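Local atomic coordinates of fimbrial subunit type 1 (Actinomyces oris, PDB entry 3UXF), a protein that serves as the major structural subunit of a fimbria on the cell surface of this Gram-positive oral bacterium. Residues L391-P396 with T400-T405; L447-A452 with N457-P462; V189-A194 with Y424-D429. All coordinates share one frame; numbering follows the deposited sequence.

Interaction 1: residues L391-P396 with T400-T405. With CA (calcium ion), chain C.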
ATOM      1  N   LEU A 391      19.202  26.128  13.333  1.00 15.83           N
ATOM      2  CA  LEU A 391      19.360  25.451  12.049  1.00 15.67           C
ATOM      3  C   LEU A 391      19.772  24.007  12.245  1.00 17.07           C
ATOM      4  O   LEU A 391      20.602  23.689  13.111  1.00 17.34           O
ATOM      5  CB  LEU A 391      20.420  26.159  11.194  1.00 12.18           C
ATOM      6  CG  LEU A 391      20.202  27.660  10.997  1.00 13.42           C
ATOM      7  CD1 LEU A 391      21.327  28.192  10.125  1.00 13.31           C
ATOM      8  CD2 LEU A 391      18.829  27.879  10.358  1.00 14.49           C
ATOM      9  N   ARG A 392      19.177  23.120  11.454  1.00 14.15           N
ATOM     10  CA  ARG A 392      19.537  21.705  11.461  1.00 17.44           C
ATOM     11  C   ARG A 392      20.546  21.450  10.320  1.00 19.47           C
ATOM     12  O   ARG A 392      20.390  21.925   9.203  1.00 16.35           O
ATOM     13  CB  ARG A 392      18.231  20.881  11.300  1.00 21.73           C
ATOM     14  CG  ARG A 392      18.218  19.393  11.683  1.00 31.10           C
ATOM     15  CD  ARG A 392      16.733  18.825  11.803  1.00 29.47           C
ATOM     16  NE  ARG A 392      15.853  19.700  12.604  1.00 23.67           N
ATOM     17  CZ  ARG A 392      14.582  20.003  12.304  1.00 21.82           C
ATOM     18  NH1 ARG A 392      13.992  19.488  11.230  1.00 21.93           N
ATOM     19  NH2 ARG A 392      13.896  20.853  13.077  1.00 19.83           N
ATOM     20  N   ASP A 393      21.590  20.678  10.592  1.00 17.78           N
ATOM     21  CA  ASP A 393      22.600  20.381   9.601  1.00 17.39           C
ATOM     22  C   ASP A 393      22.054  19.403   8.554  1.00 13.19           C
ATOM     23  O   ASP A 393      21.604  18.317   8.895  1.00 18.59           O
ATOM     24  CB  ASP A 393      23.788  19.759  10.350  1.00 21.43           C
ATOM     25  CG  ASP A 393      24.946  19.393   9.442  1.00 21.67           C
ATOM     26  OD1 ASP A 393      24.941  19.693   8.228  1.00 20.78           O
ATOM     27  OD2 ASP A 393      25.919  18.817   9.976  1.00 25.77           O
ATOM     28  N   SER A 394      22.056  19.791   7.287  1.00 15.30           N
ATOM     29  CA  SER A 394      21.490  18.936   6.234  1.00 17.66           C
ATOM     30  C   SER A 394      22.322  17.686   5.957  1.00 19.80           C
ATOM     31  O   SER A 394      21.819  16.735   5.372  1.00 22.21           O
ATOM     32  CB  SER A 394      21.345  19.748   4.952  1.00 19.45           C
ATOM     33  OG  SER A 394      20.640  20.961   5.261  1.00 21.52           O
ATOM     34  N   ASP A 395      23.590  17.702   6.359  1.00 20.00           N
ATOM     35  CA  ASP A 395      24.466  16.534   6.195  1.00 24.11           C
ATOM     36  C   ASP A 395      25.273  16.280   7.467  1.00 23.07           C
ATOM     37  O   ASP A 395      26.392  16.772   7.608  1.00 26.47           O
ATOM     38  CB  ASP A 395      25.416  16.701   5.005  1.00 24.33           C
ATOM     39  CG  ASP A 395      26.370  15.519   4.850  1.00 32.39           C
ATOM     40  OD1 ASP A 395      26.235  14.536   5.617  1.00 31.02           O
ATOM     41  OD2 ASP A 395      27.250  15.577   3.969  1.00 36.54           O
ATOM     42  N   PRO A 396      24.708  15.493   8.378  1.00 26.58           N
ATOM     43  CA  PRO A 396      25.294  15.213   9.694  1.00 28.25           C
ATOM     44  C   PRO A 396      26.659  14.497   9.639  1.00 36.51           C
ATOM     45  O   PRO A 396      27.309  14.374  10.678  1.00 39.59           O
ATOM     46  CB  PRO A 396      24.235  14.320  10.358  1.00 34.12           C
ATOM     47  CG  PRO A 396      22.951  14.615   9.596  1.00 32.83           C
ATOM     48  CD  PRO A 396      23.428  14.796   8.191  1.00 29.23           C
ATOM     49  N   THR A 400      30.467  21.004   9.579  1.00 30.74           N
ATOM     50  CA  THR A 400      29.882  22.244   9.090  1.00 32.47           C
ATOM     51  C   THR A 400      28.371  22.066   8.971  1.00 27.91           C
ATOM     52  O   THR A 400      27.909  21.039   8.496  1.00 24.79           O
ATOM     53  CB  THR A 400      30.453  22.622   7.721  1.00 30.81           C
ATOM     54  OG1 THR A 400      31.842  22.951   7.863  1.00 44.81           O
ATOM     55  CG2 THR A 400      29.737  23.832   7.164  1.00 33.92           C
ATOM     56  N   VAL A 401      27.603  23.043   9.439  1.00 30.95           N
ATOM     57  CA  VAL A 401      26.144  22.982   9.313  1.00 26.29           C
ATOM     58  C   VAL A 401      25.746  23.333   7.873  1.00 25.45           C
ATOM     59  O   VAL A 401      25.888  24.478   7.447  1.00 24.38           O
ATOM     60  CB  VAL A 401      25.467  23.954  10.291  1.00 25.86           C
ATOM     61  CG1 VAL A 401      23.975  23.736  10.322  1.00 23.57           C
ATOM     62  CG2 VAL A 401      26.042  23.774  11.696  1.00 30.89           C
ATOM     63  N   ASP A 402      25.273  22.345   7.113  1.00 20.24           N
ATOM     64  CA  ASP A 402      25.050  22.547   5.684  1.00 19.12           C
ATOM     65  C   ASP A 402      23.591  22.894   5.416  1.00 14.67           C
ATOM     66  O   ASP A 402      22.705  22.350   6.079  1.00 16.00           O
ATOM     67  CB  ASP A 402      25.356  21.285   4.881  1.00 19.51           C
ATOM     68  CG  ASP A 402      26.772  20.803   5.064  1.00 25.55           C
ATOM     69  OD1 ASP A 402      27.708  21.419   4.509  1.00 29.37           O
ATOM     70  OD2 ASP A 402      26.928  19.809   5.771  1.00 24.55           O
ATOM     71  N   PRO A 403      23.356  23.750   4.417  1.00 16.13           N
ATOM     72  CA  PRO A 403      22.001  24.041   3.943  1.00 14.17           C
ATOM     73  C   PRO A 403      21.491  22.902   3.069  1.00 14.72           C
ATOM     74  O   PRO A 403      22.228  21.975   2.678  1.00 15.97           O
ATOM     75  CB  PRO A 403      22.200  25.305   3.095  1.00 14.40           C
ATOM     76  CG  PRO A 403      23.576  25.143   2.517  1.00 16.46           C
ATOM     77  CD  PRO A 403      24.361  24.551   3.693  1.00 15.95           C
ATOM     78  N   LEU A 404      20.202  22.965   2.768  1.00 12.85           N
ATOM     79  CA  LEU A 404      19.581  21.983   1.896  1.00 12.18           C
ATOM     80  C   LEU A 404      19.943  22.161   0.434  1.00 13.72           C
ATOM     81  O   LEU A 404      20.084  23.288  -0.080  1.00 13.95           O
ATOM     82  CB  LEU A 404      18.058  22.090   2.013  1.00 10.71           C
ATOM     83  CG  LEU A 404      17.449  21.819   3.371  1.00 11.48           C
ATOM     84  CD1 LEU A 404      15.974  22.129   3.248  1.00 13.45           C
ATOM     85  CD2 LEU A 404      17.665  20.349   3.783  1.00 13.16           C
ATOM     86  N   THR A 405      20.038  21.026  -0.266  1.00 13.10           N
ATOM     87  CA  THR A 405      20.132  21.060  -1.709  1.00 13.37           C
ATOM     88  C   THR A 405      18.727  20.832  -2.238  1.00 11.71           C
ATOM     89  O   THR A 405      18.092  19.822  -1.910  1.00 11.43           O
ATOM     90  CB  THR A 405      21.058  19.922  -2.214  1.00 14.62           C
ATOM     91  OG1 THR A 405      22.397  20.163  -1.741  1.00 18.55           O
ATOM     92  CG2 THR A 405      21.077  19.854  -3.750  1.00 17.35           C
TER
HETATM   93 CA    CA C   2      27.346  18.923   7.995  1.00 23.45          CA

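Interaction 2: residues L447-A452 with N457-P462. With CA (calcium ion), chain B.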
ATOM      1  N   LEU A 447      14.627  30.322   6.007  1.00 10.96           N
ATOM      2  CA  LEU A 447      15.512  31.050   5.072  1.00 10.54           C
ATOM      3  C   LEU A 447      16.652  31.643   5.860  1.00 13.32           C
ATOM      4  O   LEU A 447      16.451  32.133   6.957  1.00 14.32           O
ATOM      5  CB  LEU A 447      14.755  32.191   4.419  1.00 11.55           C
ATOM      6  CG  LEU A 447      13.567  31.813   3.554  1.00 11.43           C
ATOM      7  CD1 LEU A 447      12.863  33.066   3.109  1.00 14.97           C
ATOM      8  CD2 LEU A 447      14.021  30.964   2.374  1.00 12.25           C
ATOM      9  N   VAL A 448      17.865  31.591   5.317  1.00 10.35           N
ATOM     10  CA  VAL A 448      18.949  32.403   5.861  1.00 10.11           C
ATOM     11  C   VAL A 448      19.369  33.346   4.758  1.00 10.42           C
ATOM     12  O   VAL A 448      19.728  32.929   3.661  1.00 11.18           O
ATOM     13  CB  VAL A 448      20.132  31.528   6.298  1.00  9.78           C
ATOM     14  CG1 VAL A 448      21.352  32.397   6.635  1.00 12.70           C
ATOM     15  CG2 VAL A 448      19.717  30.650   7.508  1.00 12.39           C
ATOM     16  N   GLU A 449      19.306  34.643   5.047  1.00 10.68           N
ATOM     17  CA  GLU A 449      19.793  35.632   4.093  1.00 11.40           C
ATOM     18  C   GLU A 449      21.326  35.660   4.118  1.00 11.26           C
ATOM     19  O   GLU A 449      21.934  36.099   5.074  1.00 12.27           O
ATOM     20  CB  GLU A 449      19.187  36.996   4.390  1.00 10.08           C
ATOM     21  CG  GLU A 449      19.484  38.033   3.315  1.00 12.84           C
ATOM     22  CD  GLU A 449      18.659  39.309   3.452  1.00 14.66           C
ATOM     23  OE1 GLU A 449      17.577  39.285   4.086  1.00 13.91           O
ATOM     24  OE2 GLU A 449      19.084  40.381   2.891  1.00 14.54           O
ATOM     25  N   THR A 450      21.918  35.127   3.055  1.00 10.62           N
ATOM     26  CA  THR A 450      23.378  35.024   2.983  1.00 11.76           C
ATOM     27  C   THR A 450      24.050  36.183   2.278  1.00 11.74           C
ATOM     28  O   THR A 450      25.273  36.290   2.398  1.00 14.45           O
ATOM     29  CB  THR A 450      23.838  33.679   2.337  1.00 13.74           C
ATOM     30  OG1 THR A 450      23.230  33.561   1.058  1.00 12.97           O
ATOM     31  CG2 THR A 450      23.383  32.500   3.187  1.00 12.14           C
ATOM     32  N   LYS A 451      23.299  36.997   1.524  1.00 10.69           N
ATOM     33  CA  LYS A 451      23.892  38.220   0.984  1.00 13.11           C
ATOM     34  C   LYS A 451      22.796  39.251   0.900  1.00 12.16           C
ATOM     35  O   LYS A 451      21.747  39.014   0.283  1.00 11.71           O
ATOM     36  CB  LYS A 451      24.503  37.949  -0.391  1.00 13.47           C
ATOM     37  CG  LYS A 451      25.221  39.177  -0.971  1.00 17.91           C
ATOM     38  CD  LYS A 451      26.206  38.724  -2.033  1.00 20.53           C
ATOM     39  CE  LYS A 451      27.163  39.842  -2.468  1.00 30.41           C
ATOM     40  NZ  LYS A 451      26.497  40.822  -3.346  1.00 35.48           N
ATOM     41  N   ALA A 452      23.033  40.408   1.525  1.00 12.72           N
ATOM     42  CA  ALA A 452      22.051  41.461   1.446  1.00 11.69           C
ATOM     43  C   ALA A 452      22.130  42.185   0.123  1.00 14.13           C
ATOM     44  O   ALA A 452      23.229  42.290  -0.458  1.00 14.70           O
ATOM     45  CB  ALA A 452      22.257  42.443   2.582  1.00 12.31           C
ATOM     46  N   ASN A 457      20.839  45.704   5.107  1.00 13.57           N
ATOM     47  CA  ASN A 457      21.485  44.871   6.097  1.00 13.31           C
ATOM     48  C   ASN A 457      21.136  43.409   5.863  1.00 13.18           C
ATOM     49  O   ASN A 457      20.108  43.070   5.261  1.00 14.43           O
ATOM     50  CB  ASN A 457      20.984  45.247   7.475  1.00 13.63           C
ATOM     51  CG  ASN A 457      21.611  46.509   7.991  1.00 15.71           C
ATOM     52  OD1 ASN A 457      22.818  46.525   8.347  1.00 20.66           O
ATOM     53  ND2 ASN A 457      20.858  47.587   7.957  1.00 13.18           N
ATOM     54  N   LEU A 458      22.026  42.556   6.341  1.00 10.03           N
ATOM     55  CA  LEU A 458      21.689  41.152   6.550  1.00 11.77           C
ATOM     56  C   LEU A 458      20.622  41.065   7.652  1.00 12.47           C
ATOM     57  O   LEU A 458      20.280  42.063   8.275  1.00 13.32           O
ATOM     58  CB  LEU A 458      22.950  40.388   6.948  1.00 13.35           C
ATOM     59  CG  LEU A 458      23.967  40.170   5.816  1.00 14.24           C
ATOM     60  CD1 LEU A 458      25.347  39.909   6.439  1.00 13.76           C
ATOM     61  CD2 LEU A 458      23.543  38.999   4.928  1.00 13.30           C
ATOM     62  N   GLN A 459      20.098  39.868   7.887  1.00 13.07           N
ATOM     63  CA  GLN A 459      19.108  39.635   8.936  1.00 12.25           C
ATOM     64  C   GLN A 459      19.742  39.239  10.267  1.00 13.57           C
ATOM     65  O   GLN A 459      20.811  38.603  10.320  1.00 14.54           O
ATOM     66  CB  GLN A 459      18.145  38.512   8.535  1.00 13.04           C
ATOM     67  CG  GLN A 459      17.305  38.818   7.325  1.00 12.03           C
ATOM     68  CD  GLN A 459      16.276  39.862   7.573  1.00 13.78           C
ATOM     69  OE1 GLN A 459      15.817  40.047   8.712  1.00 15.59           O
ATOM     70  NE2 GLN A 459      15.837  40.513   6.499  1.00 14.19           N
ATOM     71  N   ALA A 460      19.048  39.543  11.364  1.00 11.11           N
ATOM     72  CA  ALA A 460      19.491  39.107  12.662  1.00 12.12           C
ATOM     73  C   ALA A 460      19.382  37.592  12.844  1.00 13.80           C
ATOM     74  O   ALA A 460      20.252  36.971  13.430  1.00 12.93           O
ATOM     75  CB  ALA A 460      18.694  39.825  13.732  1.00 13.62           C
ATOM     76  N   ASP A 461      18.300  37.031  12.320  1.00 12.45           N
ATOM     77  CA  ASP A 461      17.921  35.650  12.561  1.00 13.35           C
ATOM     78  C   ASP A 461      17.580  34.939  11.255  1.00 11.43           C
ATOM     79  O   ASP A 461      17.270  35.587  10.259  1.00 11.77           O
ATOM     80  CB  ASP A 461      16.634  35.650  13.393  1.00 13.39           C
ATOM     81  CG  ASP A 461      16.874  35.987  14.847  1.00 13.54           C
ATOM     82  OD1 ASP A 461      17.878  35.534  15.434  1.00 14.84           O
ATOM     83  OD2 ASP A 461      16.035  36.720  15.400  1.00 15.78           O
ATOM     84  N   PRO A 462      17.571  33.596  11.280  1.00 13.05           N
ATOM     85  CA  PRO A 462      16.904  32.843  10.204  1.00 12.02           C
ATOM     86  C   PRO A 462      15.420  33.145  10.238  1.00 12.07           C
ATOM     87  O   PRO A 462      14.891  33.601  11.274  1.00 12.78           O
ATOM     88  CB  PRO A 462      17.112  31.375  10.587  1.00 11.01           C
ATOM     89  CG  PRO A 462      18.149  31.356  11.674  1.00 14.24           C
ATOM     90  CD  PRO A 462      17.981  32.718  12.382  1.00 13.74           C
TER
HETATM   91 CA    CA B   1      17.088  36.420  17.617  1.00 14.17          CA
HETATM   92  O   HOH W   1      21.026  37.115   7.442  1.00 12.19           O
HETATM   93  O   HOH W   2      18.946  35.165   7.850  1.00 13.61           O
HETATM   94  O   HOH W   3      17.176  37.128  19.912  1.00 18.22           O
HETATM   95  O   HOH W   4      19.425  35.690  18.067  1.00 15.69           O
HETATM   96  O   HOH W   5      14.690  36.758  18.120  1.00 18.29           O

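Interaction 3: residues V189-A194 with Y424-D429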
ATOM      1  N   VAL A 189       6.354   4.996   1.661  1.00 10.47           N
ATOM      2  CA  VAL A 189       7.387   5.853   1.088  1.00 10.17           C
ATOM      3  C   VAL A 189       8.164   6.486   2.226  1.00 12.64           C
ATOM      4  O   VAL A 189       7.595   6.841   3.270  1.00 12.69           O
ATOM      5  CB  VAL A 189       6.788   6.939   0.165  1.00  8.96           C
ATOM      6  CG1 VAL A 189       5.850   7.866   0.935  1.00 14.27           C
ATOM      7  CG2 VAL A 189       7.885   7.782  -0.491  1.00  9.69           C
ATOM      8  N   THR A 190       9.482   6.612   2.050  1.00 10.18           N
ATOM      9  CA  THR A 190      10.284   7.341   3.008  1.00 10.72           C
ATOM     10  C   THR A 190      10.858   8.538   2.277  1.00 10.86           C
ATOM     11  O   THR A 190      11.700   8.365   1.401  1.00 11.28           O
ATOM     12  CB  THR A 190      11.447   6.471   3.533  1.00 11.68           C
ATOM     13  OG1 THR A 190      10.911   5.280   4.138  1.00 13.82           O
ATOM     14  CG2 THR A 190      12.248   7.236   4.582  1.00 13.45           C
ATOM     15  N   ASP A 191      10.353   9.728   2.594  1.00  9.40           N
ATOM     16  CA  ASP A 191      10.866  10.947   1.984  1.00  9.97           C
ATOM     17  C   ASP A 191      11.198  11.986   3.014  1.00 10.24           C
ATOM     18  O   ASP A 191      11.495  13.112   2.670  1.00  9.45           O
ATOM     19  CB  ASP A 191       9.853  11.495   0.975  1.00  9.37           C
ATOM     20  CG  ASP A 191       8.465  11.664   1.570  1.00 11.65           C
ATOM     21  OD1 ASP A 191       8.399  11.785   2.794  1.00 10.79           O
ATOM     22  OD2 ASP A 191       7.457  11.618   0.834  1.00 10.51           O
ATOM     23  N   LYS A 192      11.204  11.590   4.289  1.00  8.84           N
ATOM     24  CA  LYS A 192      11.791  12.497   5.295  1.00 10.32           C
ATOM     25  C   LYS A 192      13.242  12.938   4.936  1.00 11.71           C
ATOM     26  O   LYS A 192      13.599  14.099   5.152  1.00 12.67           O
ATOM     27  CB  LYS A 192      11.723  11.858   6.697  1.00 11.29           C
ATOM     28  CG  LYS A 192      12.143  12.825   7.818  1.00 14.87           C
ATOM     29  CD  LYS A 192      12.040  12.161   9.191  1.00 19.03           C
ATOM     30  CE  LYS A 192      10.613  11.971   9.595  1.00 27.36           C
ATOM     31  NZ  LYS A 192      10.451  11.360  10.979  1.00 36.96           N
ATOM     32  N   PRO A 193      14.064  12.046   4.362  1.00 10.43           N
ATOM     33  CA  PRO A 193      15.403  12.455   3.908  1.00 12.06           C
ATOM     34  C   PRO A 193      15.419  13.302   2.652  1.00 13.73           C
ATOM     35  O   PRO A 193      16.522  13.688   2.239  1.00 14.93           O
ATOM     36  CB  PRO A 193      16.103  11.123   3.612  1.00 15.49           C
ATOM     37  CG  PRO A 193      15.363  10.125   4.424  1.00 14.04           C
ATOM     38  CD  PRO A 193      13.918  10.580   4.390  1.00 12.15           C
ATOM     39  N   ALA A 194      14.263  13.601   2.078  1.00 11.67           N
ATOM     40  CA  ALA A 194      14.220  14.334   0.811  1.00 11.96           C
ATOM     41  C   ALA A 194      13.361  15.609   0.900  1.00  8.67           C
ATOM     42  O   ALA A 194      12.444  15.815   0.109  1.00  9.02           O
ATOM     43  CB  ALA A 194      13.706  13.383  -0.310  1.00 12.26           C
ATOM     44  N   TYR A 424      11.920  22.630  -5.410  1.00 10.97           N
ATOM     45  CA  TYR A 424      10.674  22.658  -4.659  1.00  9.60           C
ATOM     46  C   TYR A 424      10.954  22.019  -3.302  1.00 11.10           C
ATOM     47  O   TYR A 424      11.912  21.267  -3.160  1.00 10.01           O
ATOM     48  CB  TYR A 424       9.606  21.837  -5.382  1.00  9.98           C
ATOM     49  CG  TYR A 424       9.413  22.221  -6.828  1.00 11.07           C
ATOM     50  CD1 TYR A 424       8.482  23.179  -7.189  1.00 11.38           C
ATOM     51  CD2 TYR A 424      10.162  21.627  -7.832  1.00 11.67           C
ATOM     52  CE1 TYR A 424       8.301  23.538  -8.503  1.00 14.71           C
ATOM     53  CE2 TYR A 424       9.989  21.983  -9.154  1.00 12.53           C
ATOM     54  CZ  TYR A 424       9.056  22.941  -9.482  1.00 15.01           C
ATOM     55  OH  TYR A 424       8.869  23.308 -10.791  1.00 19.14           O
ATOM     56  N   LEU A 425      10.113  22.311  -2.315  1.00 10.00           N
ATOM     57  CA  LEU A 425      10.292  21.776  -0.971  1.00  8.34           C
ATOM     58  C   LEU A 425       9.138  20.870  -0.551  1.00 10.53           C
ATOM     59  O   LEU A 425       7.979  21.185  -0.791  1.00  9.51           O
ATOM     60  CB  LEU A 425      10.436  22.916   0.038  1.00  9.74           C
ATOM     61  CG  LEU A 425      11.802  23.597   0.106  1.00  8.20           C
ATOM     62  CD1 LEU A 425      11.676  24.991   0.692  1.00 10.13           C
ATOM     63  CD2 LEU A 425      12.773  22.759   0.912  1.00 11.94           C
ATOM     64  N   ARG A 426       9.471  19.750   0.078  1.00  8.34           N
ATOM     65  CA  ARG A 426       8.460  18.816   0.557  1.00  8.39           C
ATOM     66  C   ARG A 426       7.657  19.464   1.676  1.00  9.15           C
ATOM     67  O   ARG A 426       8.211  20.164   2.512  1.00 10.32           O
ATOM     68  CB  ARG A 426       9.114  17.530   1.066  1.00  8.31           C
ATOM     69  CG  ARG A 426       8.290  16.266   0.830  1.00  8.55           C
ATOM     70  CD  ARG A 426       8.483  15.260   1.959  1.00 10.91           C
ATOM     71  NE  ARG A 426       8.211  15.887   3.245  1.00 11.71           N
ATOM     72  CZ  ARG A 426       9.129  16.128   4.170  1.00 10.66           C
ATOM     73  NH1 ARG A 426      10.390  15.767   3.973  1.00 12.54           N
ATOM     74  NH2 ARG A 426       8.784  16.729   5.298  1.00 12.49           N
ATOM     75  N   ALA A 427       6.350  19.226   1.686  1.00  9.77           N
ATOM     76  CA  ALA A 427       5.485  19.805   2.702  1.00  8.96           C
ATOM     77  C   ALA A 427       5.960  19.434   4.100  1.00  9.44           C
ATOM     78  O   ALA A 427       6.336  18.295   4.347  1.00 10.63           O
ATOM     79  CB  ALA A 427       4.053  19.347   2.495  1.00 11.15           C
ATOM     80  N   ASN A 428       5.939  20.400   5.013  1.00  9.97           N
ATOM     81  CA  ASN A 428       6.327  20.144   6.392  1.00 10.58           C
ATOM     82  C   ASN A 428       5.303  19.269   7.096  1.00 10.93           C
ATOM     83  O   ASN A 428       5.625  18.560   8.044  1.00 12.79           O
ATOM     84  CB  ASN A 428       6.473  21.453   7.174  1.00 10.16           C
ATOM     85  CG  ASN A 428       7.562  22.348   6.621  1.00  9.33           C
ATOM     86  OD1 ASN A 428       7.290  23.268   5.858  1.00 11.22           O
ATOM     87  ND2 ASN A 428       8.800  22.084   7.014  1.00 11.04           N
ATOM     88  N   ASP A 429       4.063  19.334   6.628  1.00  9.72           N
ATOM     89  CA  ASP A 429       2.971  18.612   7.270  1.00 10.87           C
ATOM     90  C   ASP A 429       2.517  17.356   6.532  1.00 12.41           C
ATOM     91  O   ASP A 429       1.444  16.834   6.801  1.00 11.37           O
ATOM     92  CB  ASP A 429       1.780  19.542   7.508  1.00 10.71           C
ATOM     93  CG  ASP A 429       1.168  20.049   6.218  1.00 13.10           C
ATOM     94  OD1 ASP A 429       1.774  19.850   5.148  1.00 13.47           O
ATOM     95  OD2 ASP A 429       0.079  20.649   6.280  1.00 14.80           O
TER
HETATM   96  O   HOH W   6      12.134  16.120   6.284  1.00 16.13           O

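Interaction 1: residues L391-P396 with T400-T405
A calcium-binding loop, running from the end of strand 388-391 toward strand 412-413, brings Asp393 and Asp395 together with Thr400 and Asp402 around one calcium ion. Asp393 is bidentate: OD1 lies 2.5 Å from the calcium and OD2 takes a second place beside it. The backbone O of Asp395, the backbone O of Thr400, 2.2 Å from the calcium, and Asp402 OD2 add three more ligands, and Thr398, in the three residues between the two segments, completes the site through O and OG1. Such crowding of oxygens, with Asp393 OD1 3.2 Å from Asp402 OD2, is explained by the metal they share.

Asp393 OD1 does more than bind the ion. Asp393 OD1 accepts a hydrogen bond from the backbone N of Asp402 at 2.9 Å, nearly straight (171° at the hydrogen), and another from the backbone N of Asp395, both donors well out of the carboxylate plane, on opposite sides. The bond from Asp395 N closes an Asx turn. With CG anti to the backbone N (chi1 -180°), the Asp393 carboxylate extends to the calcium while its CB rests 4.0 Å from Val401 CG1. Two N-H groups and a bidentate metal bond should therefore fix the rotation of this carboxylate.

The loop belongs to the region with a prealbumin-like beta sandwich, and on the side away from the ion it is tied together through Ser394. Both the backbone N of Ser394 and its OG donate to the backbone O of Asp402 from the same face of that carbonyl; the bond from Ser394 OG to Asp402 O is short, at 2.6 Å. Ser394 OG also sits 3.4 Å from Leu404 CD2, where the polar loop gives way to a buried leucine whose side chain reaches Tyr445 of strand 444-451.

Interaction 2: residues L447-A452 with N457-P462
Glu449 and Gln459 supply the one direct hydrogen bond between strand 444-451 and the loop segment 457-462. Gln459 NE2 donates to Glu449 OE1 over 3.2 Å, with 157° at the hydrogen. It comes to the syn side of that oxygen, 27° out of the carboxylate plane, while OE1 lies in the plane of the amide; the two planes are turned 50° apart. Gln459 CG, placed by chi1, lies 3.3 Å from Glu449 OE1, and the bend at chi2 turns the amide toward the acid. Leu458 uses a single branch, CD2, to touch Glu449 O at 3.3 Å, and its CG meets the Ala452 methyl. At the other end Pro462 CB lies 4.1 Å from Val448 CG2, the two side chains side by side and pointing the same way.

Two waters fill in for direct backbone pairing: one donates to Glu449 O and accepts from Gln459 N at 2.9 Å, the other accepts from Glu449 N and donates to Asp461 O. Farther out, Gln459 NE2 also donates to Thr483 O, and Asp461 binds a calcium ion through both carboxylate oxygens, with Ser387 O and three waters as further ligands. Toward strand 376-385, Thr450 and Lys451 both face Gln376, which defines a classic beta bulge in this prealbumin-like beta sandwich.

Interaction 3: residues V189-A194 with Y424-D429
Arg426, at the end of strand 419-426, reaches across to Asp191 and Ala194 in the type I beta turn that follows strand 185-190, joining the prealbumin-like region to the five-stranded sheet that has strand 185-190 at its edge. These three residues have the most surface buried here, and Arg426 has by far the largest share. Its chain is bent at chi2 and chi3 (54°), which folds the guanidinium back toward the carbonyl of Ala427. Arg426 NH1 makes a weak hydrogen bond, 3.2 Å long, to the backbone O of Asp191. The same Asp191 O accepts the backbone N-H of Ala194, with 2.9 Å from Ala194 N to Asp191 O, the bond that closes the turn, so the arginine joins a carbonyl already engaged.

The Asp191 carboxylate meets the aliphatic part of the arginine: OD1 lies 3.6 Å from Arg426 CD, and the carboxylate and guanidinium planes are only 20° apart. Although Asp191 OD1 is 4.1 Å from Arg426 NE, it stands well out of the guanidinium plane and no N-H points at it, so any attraction is one of charge alone. The polar ends are held by others. Asp191 OD1 accepts from Asn432 N and OD2 is bonded to Ser351 OG, while Arg426 NE donates to Tyr430 O and, weakly, to Ala427 O, which NH2 also reaches weakly. Ala194 contributes its carbonyl, whose O is 3.9 Å from Arg426 CB and bonds to Tyr353 OH. At the edge of the guanidinium, and in its plane, a water accepts from Arg426 NH1 at 2.9 Å and donates to Lys192 O at 2.7 Å.

In the fold
Interactions 1 and 2 are surface contacts within the prealbumin-like region, between segments close in sequence, whereas interaction 3 is buried and joins segments more than 200 residues apart. Metal ligation dominates interaction 1. In interaction 2 the calcium lies beyond the interface, which relies on one side-chain bond, two waters and small apolar touches; interaction 3 rests on one arginine, with a single weak hydrogen bond and a bridging water. Leu391 links the first two, its CD2 lying 3.8 Å from Pro462 CG, and Leu404 CD1 packs 4.0 Å from Leu425 CD2 to connect interaction 1 with interaction 3. Interactions 2 and 3 do not touch; their nearest atoms are about 7 Å apart.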